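Local coordinates for PhnB-like domain-containing protein (Pseudomonas aeruginosa, PDB 1U69) that is of unknown function but belongs to the PhnB-like family of the glyoxalase clan and may take part in drug resistance, at residues L11-D14 against S15-E19; L18-A21 against T22-E26; A136-R139 against A140-A143; M145-G148 against R149-I152. One frame throughout, in Å; residues are numbered along the deposited sequence.

Contact 1: residues L11-D14 against S15-E19; sequences LWYD and SAALE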
loop_
_atom_site.group_PDB
_atom_site.type_symbol
_atom_site.label_atom_id
_atom_site.label_comp_id
_atom_site.label_asym_id
_atom_site.label_seq_id
_atom_site.Cartn_x
_atom_site.Cartn_y
_atom_site.Cartn_z
ATOM N N LEU A 11 15.665 -7.104 -8.739
ATOM C CA LEU A 11 16.422 -6.238 -9.629
ATOM C C LEU A 11 17.817 -6.813 -9.793
ATOM O O LEU A 11 18.450 -7.190 -8.809
ATOM C CB LEU A 11 16.499 -4.834 -9.049
ATOM C CG LEU A 11 15.136 -4.136 -8.977
ATOM C CD1 LEU A 11 15.243 -2.914 -8.097
ATOM C CD2 LEU A 11 14.651 -3.787 -10.373
ATOM N N TRP A 12 18.277 -6.864 -11.043
ATOM C CA TRP A 12 19.548 -7.486 -11.425
ATOM C C TRP A 12 20.678 -6.474 -11.288
ATOM O O TRP A 12 20.561 -5.338 -11.750
ATOM C CB TRP A 12 19.452 -7.968 -12.877
ATOM C CG TRP A 12 20.483 -8.952 -13.334
ATOM C CD1 TRP A 12 21.791 -8.701 -13.620
ATOM C CD2 TRP A 12 20.268 -10.334 -13.605
ATOM N NE1 TRP A 12 22.406 -9.854 -14.042
ATOM C CE2 TRP A 12 21.497 -10.873 -14.045
ATOM C CE3 TRP A 12 19.164 -11.179 -13.524
ATOM C CZ2 TRP A 12 21.649 -12.215 -14.383
ATOM C CZ3 TRP A 12 19.316 -12.519 -13.861
ATOM C CH2 TRP A 12 20.550 -13.022 -14.277
ATOM N N TYR A 13 21.766 -6.893 -10.653
ATOM C CA TYR A 13 22.984 -6.088 -10.534
ATOM C C TYR A 13 24.193 -6.908 -10.966
ATOM O O TYR A 13 24.164 -8.136 -10.940
ATOM C CB TYR A 13 23.193 -5.606 -9.088
ATOM C CG TYR A 13 22.110 -4.678 -8.612
ATOM C CD1 TYR A 13 22.205 -3.305 -8.807
ATOM C CD2 TYR A 13 20.973 -5.181 -7.972
ATOM C CE1 TYR A 13 21.191 -2.457 -8.408
ATOM C CE2 TYR A 13 19.964 -4.343 -7.560
ATOM C CZ TYR A 13 20.069 -2.989 -7.779
ATOM O OH TYR A 13 19.026 -2.184 -7.383
ATOM N N ASP A 14 25.242 -6.203 -11.381
ATOM C CA ASP A 14 26.552 -6.772 -11.661
ATOM C C ASP A 14 27.425 -6.572 -10.415
ATOM O O ASP A 14 28.113 -5.552 -10.272
ATOM C CB ASP A 14 27.159 -6.045 -12.863
ATOM C CG ASP A 14 28.470 -6.635 -13.315
ATOM O OD1 ASP A 14 28.846 -7.713 -12.836
ATOM O OD2 ASP A 14 29.175 -6.065 -14.168
ATOM N N SER A 15 27.375 -7.534 -9.510
ATOM C CA SER A 15 28.138 -7.497 -8.268
ATOM C C SER A 15 27.977 -6.221 -7.425
ATOM O O SER A 15 28.932 -5.809 -6.776
ATOM C CB SER A 15 29.628 -7.657 -8.585
ATOM O OG SER A 15 30.172 -6.387 -8.918
ATOM N N ALA A 16 26.818 -5.575 -7.455
ATOM C CA ALA A 16 26.624 -4.305 -6.748
ATOM C C ALA A 16 25.348 -4.244 -5.899
ATOM O O ALA A 16 24.979 -3.158 -5.432
ATOM C CB ALA A 16 26.605 -3.174 -7.754
ATOM N N ALA A 17 24.675 -5.380 -5.690
ATOM C CA ALA A 17 23.380 -5.386 -5.001
ATOM C C ALA A 17 23.429 -4.771 -3.610
ATOM O O ALA A 17 22.528 -4.025 -3.227
ATOM C CB ALA A 17 22.797 -6.811 -4.928
ATOM N N LEU A 18 24.465 -5.091 -2.840
ATOM C CA LEU A 18 24.561 -4.561 -1.479
ATOM C C LEU A 18 24.791 -3.052 -1.498
ATOM O O LEU A 18 24.186 -2.336 -0.714
ATOM C CB LEU A 18 25.651 -5.270 -0.672
ATOM C CG LEU A 18 25.753 -4.876 0.812
ATOM C CD1 LEU A 18 24.415 -5.008 1.554
ATOM C CD2 LEU A 18 26.843 -5.723 1.489
ATOM N N GLU A 19 25.668 -2.579 -2.384
ATOM C CA GLU A 19 25.955 -1.148 -2.495
ATOM C C GLU A 19 24.694 -0.388 -2.866
ATOM O O GLU A 19 24.424 0.662 -2.296
ATOM C CB GLU A 19 27.043 -0.844 -3.538
ATOM C CG GLU A 19 27.376 0.657 -3.648
ATOM C CD GLU A 19 28.265 1.013 -4.825
ATOM O OE1 GLU A 19 29.017 0.128 -5.302
ATOM O OE2 GLU A 19 28.232 2.189 -5.266
#
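Y13 meets A17 where strand 7-13 gives way to helix 17-27. The ring of Y13 lies beside the first turn of the helix. Its CD2 comes within 3.9 Å of A17 CB. A17 CA makes an off-centre CH-pi contact with the same ring, 4.2 Å from its centroid. Y13 CB also meets A16 CB, at 4.4 Å. The first torsion of Y13 (chi1 -64°) puts CG beside its own backbone N and lets the ring lie along the turn. D14 and S15 make the bend between strand and helix. S15 OG gives a hydrogen bond to D14 O at 2.6 Å. It comes in from the flank of the carbonyl, with a C=O...OG angle of 104°, and is tilted out of the carbonyl plane. A16 then takes the N-cap position.

Further out, the phenol OH of Y13 bonds to the OH of Y24, and W114 meets the Y13 ring edge-to-face. N67 OD1 accepts from A17 N, so a side chain of strand 61-67 holds the helix start. The joint is the first beta-alpha connection of the glyoxalase-type fold. The apolar Y13-A17 packing is consistent with a fixed helix start, and the S15 bond with a fixed bend on the exposed side.

Contact 2: residues L18-A21 against T22-E26; sequences LEAA and TFYAE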
loop_
_atom_site.group_PDB
_atom_site.type_symbol
_atom_site.label_atom_id
_atom_site.label_comp_id
_atom_site.label_asym_id
_atom_site.label_seq_id
_atom_site.Cartn_x
_atom_site.Cartn_y
_atom_site.Cartn_z
ATOM N N LEU A 18 24.465 -5.091 -2.840
ATOM C CA LEU A 18 24.561 -4.561 -1.479
ATOM C C LEU A 18 24.791 -3.052 -1.498
ATOM O O LEU A 18 24.186 -2.336 -0.714
ATOM C CB LEU A 18 25.651 -5.270 -0.672
ATOM C CG LEU A 18 25.753 -4.876 0.812
ATOM C CD1 LEU A 18 24.415 -5.008 1.554
ATOM C CD2 LEU A 18 26.843 -5.723 1.489
ATOM N N GLU A 19 25.668 -2.579 -2.384
ATOM C CA GLU A 19 25.955 -1.148 -2.495
ATOM C C GLU A 19 24.694 -0.388 -2.866
ATOM O O GLU A 19 24.424 0.662 -2.296
ATOM C CB GLU A 19 27.043 -0.844 -3.538
ATOM C CG GLU A 19 27.376 0.657 -3.648
ATOM C CD GLU A 19 28.265 1.013 -4.825
ATOM O OE1 GLU A 19 29.017 0.128 -5.302
ATOM O OE2 GLU A 19 28.232 2.189 -5.266
ATOM N N ALA A 20 23.954 -0.917 -3.848
ATOM C CA ALA A 20 22.719 -0.292 -4.315
ATOM C C ALA A 20 21.695 -0.229 -3.210
ATOM O O ALA A 20 21.151 0.832 -2.939
ATOM C CB ALA A 20 22.165 -1.035 -5.500
ATOM N N ALA A 21 21.440 -1.367 -2.561
ATOM C CA ALA A 21 20.442 -1.454 -1.490
ATOM C C ALA A 21 20.777 -0.482 -0.361
ATOM O O ALA A 21 19.898 0.198 0.184
ATOM C CB ALA A 21 20.370 -2.866 -0.965
ATOM N N THR A 22 22.055 -0.422 -0.020
ATOM C CA THR A 22 22.525 0.460 1.031
ATOM C C THR A 22 22.287 1.912 0.632
ATOM O O THR A 22 21.843 2.720 1.439
ATOM C CB THR A 22 24.013 0.218 1.295
ATOM O OG1 THR A 22 24.199 -1.122 1.770
ATOM C CG2 THR A 22 24.506 1.104 2.420
ATOM N N PHE A 23 22.604 2.244 -0.615
ATOM C CA PHE A 23 22.353 3.586 -1.138
ATOM C C PHE A 23 20.870 3.945 -1.082
ATOM O O PHE A 23 20.514 5.050 -0.688
ATOM C CB PHE A 23 22.874 3.700 -2.584
ATOM C CG PHE A 23 22.509 5.001 -3.271
ATOM C CD1 PHE A 23 23.155 6.172 -2.954
ATOM C CD2 PHE A 23 21.506 5.042 -4.223
ATOM C CE1 PHE A 23 22.799 7.366 -3.578
ATOM C CE2 PHE A 23 21.155 6.236 -4.851
ATOM C CZ PHE A 23 21.807 7.389 -4.521
ATOM N N TYR A 24 20.001 3.029 -1.491
ATOM C CA TYR A 24 18.584 3.341 -1.500
ATOM C C TYR A 24 18.119 3.578 -0.062
ATOM O O TYR A 24 17.321 4.466 0.201
ATOM C CB TYR A 24 17.761 2.217 -2.127
ATOM C CG TYR A 24 18.106 1.824 -3.551
ATOM C CD1 TYR A 24 18.550 2.757 -4.496
ATOM C CD2 TYR A 24 17.961 0.507 -3.963
ATOM C CE1 TYR A 24 18.847 2.373 -5.803
ATOM C CE2 TYR A 24 18.235 0.121 -5.268
ATOM C CZ TYR A 24 18.698 1.054 -6.182
ATOM O OH TYR A 24 18.966 0.658 -7.475
ATOM N N ALA A 25 18.645 2.794 0.866
ATOM C CA ALA A 25 18.201 2.857 2.255
ATOM C C ALA A 25 18.560 4.190 2.918
ATOM O O ALA A 25 17.828 4.684 3.788
ATOM C CB ALA A 25 18.761 1.678 3.045
ATOM N N GLU A 26 19.666 4.782 2.491
ATOM C CA GLU A 26 20.102 6.041 3.072
ATOM C C GLU A 26 19.548 7.238 2.294
ATOM O O GLU A 26 19.588 8.360 2.782
ATOM C CB GLU A 26 21.624 6.085 3.194
ATOM C CG GLU A 26 22.370 6.040 1.883
ATOM C CD GLU A 26 23.828 5.622 2.033
ATOM O OE1 GLU A 26 24.276 5.335 3.166
ATOM O OE2 GLU A 26 24.513 5.575 0.996
#
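T22 grips L18 O twice, one turn apart on helix 17-27. T22 N donates at 2.9 Å to L18 O. T22 OG1 donates to the same L18 O at 2.8 Å. The two donors reach the oxygen from opposite faces of its carbonyl plane. OG1 can fold back this way because it stands beside its own backbone N (chi1 -63°). L18 CD1 passes 3.9 Å from T22 OG1, and the two side chains cross at a slant.

The tighter part is where Y24 folds over A20. Y24 N bonds to A20 O nearly in line with the carbonyl. That oxygen also sits over one face of the Y24 ring, 3.2 Å above its plane and toward the rim. A20 CB meets Y24 CE2 at 4.1 Å. At its far end the OH is hydrogen-bonded to D112 OD2, and W118 meets the ring edge-to-face. A21 packs on V54 and F56 of the sheet.

The other side is looser. E19 carries its carboxylate away from the next turn to a salt bridge with K113. The ring of F23 likewise leads away from residues 18-21. A21 and A25, with L18, T22 and Y24 beside them, rest on strands 31-38 and 51-58. The doubled bond at L18 O keeps the threonine hydroxyl satisfied within the helix.

Contact 3: residues A136-R139 against A140-A143; sequences AARR and AFEA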
loop_
_atom_site.group_PDB
_atom_site.type_symbol
_atom_site.label_atom_id
_atom_site.label_comp_id
_atom_site.label_asym_id
_atom_site.label_seq_id
_atom_site.Cartn_x
_atom_site.Cartn_y
_atom_site.Cartn_z
ATOM N N ALA A 136 -7.465 20.892 -19.147
ATOM C CA ALA A 136 -6.518 21.242 -18.090
ATOM C C ALA A 136 -5.460 20.157 -17.943
ATOM O O ALA A 136 -4.298 20.455 -17.700
ATOM C CB ALA A 136 -7.237 21.423 -16.767
ATOM N N ALA A 137 -5.886 18.905 -18.077
ATOM C CA ALA A 137 -4.982 17.758 -17.976
ATOM C C ALA A 137 -4.000 17.801 -19.123
ATOM O O ALA A 137 -2.829 17.490 -18.958
ATOM C CB ALA A 137 -5.769 16.459 -18.019
ATOM N N ARG A 138 -4.491 18.179 -20.293
ATOM C CA ARG A 138 -3.652 18.298 -21.469
ATOM C C ARG A 138 -2.617 19.410 -21.261
ATOM O O ARG A 138 -1.451 19.209 -21.550
ATOM C CB ARG A 138 -4.501 18.541 -22.724
ATOM C CG ARG A 138 -3.720 18.710 -24.010
ATOM C CD ARG A 138 -2.619 17.689 -24.211
ATOM N NE ARG A 138 -3.110 16.484 -24.877
ATOM C CZ ARG A 138 -2.731 15.238 -24.580
ATOM N NH1 ARG A 138 -1.886 14.978 -23.580
ATOM N NH2 ARG A 138 -3.229 14.229 -25.269
ATOM N N ARG A 139 -3.028 20.559 -20.733
ATOM C CA ARG A 139 -2.085 21.657 -20.500
ATOM C C ARG A 139 -0.969 21.222 -19.565
ATOM O O ARG A 139 0.184 21.540 -19.802
ATOM C CB ARG A 139 -2.779 22.893 -19.925
ATOM C CG ARG A 139 -3.593 23.675 -20.913
ATOM C CD ARG A 139 -4.041 25.040 -20.374
ATOM N NE ARG A 139 -4.890 24.922 -19.189
ATOM C CZ ARG A 139 -6.219 24.799 -19.210
ATOM N NH1 ARG A 139 -6.896 24.764 -20.357
ATOM N NH2 ARG A 139 -6.879 24.696 -18.066
ATOM N N ALA A 140 -1.317 20.488 -18.511
ATOM C CA ALA A 140 -0.338 19.986 -17.559
ATOM C C ALA A 140 0.619 19.015 -18.236
ATOM O O ALA A 140 1.827 19.087 -18.032
ATOM C CB ALA A 140 -1.043 19.319 -16.391
ATOM N N PHE A 141 0.064 18.111 -19.044
ATOM C CA PHE A 141 0.846 17.130 -19.795
ATOM C C PHE A 141 1.833 17.806 -20.726
ATOM O O PHE A 141 3.012 17.443 -20.760
ATOM C CB PHE A 141 -0.069 16.202 -20.600
ATOM C CG PHE A 141 0.593 14.905 -21.016
ATOM C CD1 PHE A 141 0.529 13.792 -20.202
ATOM C CD2 PHE A 141 1.271 14.809 -22.219
ATOM C CE1 PHE A 141 1.135 12.600 -20.581
ATOM C CE2 PHE A 141 1.874 13.623 -22.608
ATOM C CZ PHE A 141 1.802 12.521 -21.789
ATOM N N GLU A 142 1.351 18.793 -21.477
ATOM C CA GLU A 142 2.201 19.554 -22.382
ATOM C C GLU A 142 3.288 20.332 -21.632
ATOM O O GLU A 142 4.404 20.433 -22.121
ATOM C CB GLU A 142 1.352 20.495 -23.244
ATOM C CG GLU A 142 0.449 19.763 -24.234
ATOM C CD GLU A 142 1.194 18.734 -25.063
ATOM O OE1 GLU A 142 2.233 19.121 -25.644
ATOM O OE2 GLU A 142 0.759 17.549 -25.149
ATOM N N ALA A 143 2.986 20.833 -20.436
ATOM C CA ALA A 143 3.997 21.547 -19.644
ATOM C C ALA A 143 5.078 20.581 -19.106
ATOM O O ALA A 143 6.276 20.884 -19.126
ATOM C CB ALA A 143 3.337 22.306 -18.513
#
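R138 reaches forward to F141 and E142, the i+3 and i+4 neighbours on alpha-helix 134-144. The backbone bonds are regular, and E142 N meets R138 O at 2.8 Å. From CB, the R138 chain starts with CG anti to its backbone N (chi1 179°), then bends twice, at chi2 and chi3. The bends bring CD to the E142 side chain, 3.7 Å from E142 CG and 3.5 Å from E142 OE2. NE lies 4.0 Å from the same OE2. At the guanidinium, F141 CB lies at the edge and in the plane. The guanidinium and the F141 ring are turned 68° apart. The carboxylate of E142 is nearly perpendicular to the guanidinium, at 83°. OE2 lies well out of the guanidinium plane, so the charges are near each other without a salt bridge. Any attraction between them is probably modest.

R139 turns to the other side and bonds to the carbonyls of A158 and F159, at the end of helix 152-159. A140 packs on A128 of helix 123-129. A137 and F141 pack on P40 of the second subunit, which places this helix at the subunit interface. At the tip of the R138 chain, NH1 stops 3.4 Å from F141 CD2.

Contact 4: residues M145-G148 against R149-I152; sequences MTMG and RIDI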
loop_
_atom_site.group_PDB
_atom_site.type_symbol
_atom_site.label_atom_id
_atom_site.label_comp_id
_atom_site.label_asym_id
_atom_site.label_seq_id
_atom_site.Cartn_x
_atom_site.Cartn_y
_atom_site.Cartn_z
HETATM N N MSE A 145 6.131 17.993 -20.541
HETATM C CA MSE A 145 6.988 17.652 -21.688
HETATM C C MSE A 145 8.215 18.569 -21.838
HETATM O O MSE A 145 9.185 18.194 -22.496
HETATM C CB MSE A 145 6.175 17.666 -22.994
HETATM C CG MSE A 145 5.241 16.474 -23.177
HETATM SE SE MSE A 145 6.128 14.777 -23.178
HETATM C CE MSE A 145 7.201 14.951 -24.818
ATOM N N THR A 146 8.169 19.756 -21.234
ATOM C CA THR A 146 9.280 20.729 -21.287
ATOM C C THR A 146 10.280 20.610 -20.126
ATOM O O THR A 146 11.207 21.427 -20.013
ATOM C CB THR A 146 8.737 22.196 -21.315
ATOM O OG1 THR A 146 8.160 22.535 -20.049
ATOM C CG2 THR A 146 7.604 22.347 -22.282
HETATM N N MSE A 147 10.112 19.594 -19.278
HETATM C CA MSE A 147 10.881 19.465 -18.037
HETATM C C MSE A 147 11.726 18.203 -17.968
HETATM O O MSE A 147 11.376 17.199 -18.568
HETATM C CB MSE A 147 9.910 19.422 -16.853
HETATM C CG MSE A 147 9.061 20.670 -16.728
HETATM SE SE MSE A 147 7.692 20.447 -15.384
HETATM C CE MSE A 147 6.816 22.190 -15.590
ATOM N N GLY A 148 12.835 18.265 -17.232
ATOM C CA GLY A 148 13.482 17.069 -16.707
ATOM C C GLY A 148 12.967 16.841 -15.295
ATOM O O GLY A 148 11.941 16.194 -15.084
ATOM N N ARG A 149 13.672 17.403 -14.319
ATOM C CA ARG A 149 13.157 17.511 -12.958
ATOM C C ARG A 149 11.858 18.320 -12.993
ATOM O O ARG A 149 11.788 19.355 -13.665
ATOM C CB ARG A 149 14.201 18.206 -12.073
ATOM C CG ARG A 149 13.902 18.254 -10.595
ATOM C CD ARG A 149 14.965 18.984 -9.788
ATOM N NE ARG A 149 15.416 20.185 -10.475
ATOM C CZ ARG A 149 14.798 21.368 -10.443
ATOM N NH1 ARG A 149 13.697 21.556 -9.721
ATOM N NH2 ARG A 149 15.304 22.387 -11.134
ATOM N N ILE A 150 10.838 17.868 -12.272
ATOM C CA ILE A 150 9.525 18.516 -12.325
ATOM C C ILE A 150 9.501 19.751 -11.447
ATOM O O ILE A 150 9.823 19.661 -10.261
ATOM C CB ILE A 150 8.403 17.567 -11.874
ATOM C CG1 ILE A 150 8.316 16.335 -12.790
ATOM C CG2 ILE A 150 7.051 18.300 -11.833
ATOM C CD1 ILE A 150 8.089 16.643 -14.264
ATOM N N ASP A 151 9.105 20.886 -12.033
ATOM C CA ASP A 151 8.834 22.108 -11.273
ATOM C C ASP A 151 7.335 22.228 -11.037
ATOM O O ASP A 151 6.556 22.457 -11.960
ATOM C CB ASP A 151 9.353 23.347 -11.990
ATOM C CG ASP A 151 9.140 24.602 -11.173
ATOM O OD1 ASP A 151 9.941 24.847 -10.241
ATOM O OD2 ASP A 151 8.160 25.354 -11.349
ATOM N N ILE A 152 6.942 22.033 -9.787
ATOM C CA ILE A 152 5.539 21.921 -9.404
ATOM C C ILE A 152 4.735 23.197 -9.678
ATOM O O ILE A 152 3.599 23.133 -10.141
ATOM C CB ILE A 152 5.425 21.525 -7.916
ATOM C CG1 ILE A 152 5.946 20.093 -7.713
ATOM C CG2 ILE A 152 3.969 21.627 -7.437
ATOM C CD1 ILE A 152 6.177 19.682 -6.268
HETATM O O HOH W 1 13.242 20.832 -15.774
#
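The loop between helices 134-144 and 152-159 turns back on itself here and ends in a helix N-cap. M147 is the main side chain, present as selenomethionine. Its chain is extended beyond CG and runs alongside the backbone of residues 149-151. CB lies 3.7 Å from R149 O. The selenium reaches I150 CD1 at 4.0 Å, and the two side chains cross at about a right angle. The same selenium is 3.7 Å from D151 N. The terminal CE ends 3.6 Å from D151 O. CG stands beside the backbone N of M147 (chi1 -61°), which aims the chain at this strip of backbone.

A water closes the turn. It accepts from G148 N at 3.0 Å and donates to R149 O at 3.0 Å, bridging groups that do not bond directly. The D151 side chain caps a backbone N in the first turn of helix 152-159, and its OD2 also bonds to T154 OG1.

R149 makes a salt bridge with D91 of helix 87-99. M147 is backbone-bonded to C107, and G148 to G108. I150 is buried against L125 of helix 123-129, P122 at the end of strand 117-122 and I155 of helix 152-159.

Contacts 1 and 2 adjoin on helix 17-27, share L18 and E19, and touch through Y13 and Y24. Both are partly buried, with aromatic and alanine packing on the inner side and acidic residues outside. Contacts 3 and 4 lie on the opposite side of the chain's centre, among the C-terminal helices. Their segments adjoin in sequence. Contact 3 is one helix whose charged side chains lie toward the surface, while A136 and A140 are buried among the neighbouring helices. Within contact 4 the two halves of a surface loop meet by apolar contact and a bridging water. Contacts 1 and 3 also meet the second subunit; contacts 2 and 4 touch no other chain of the assembly.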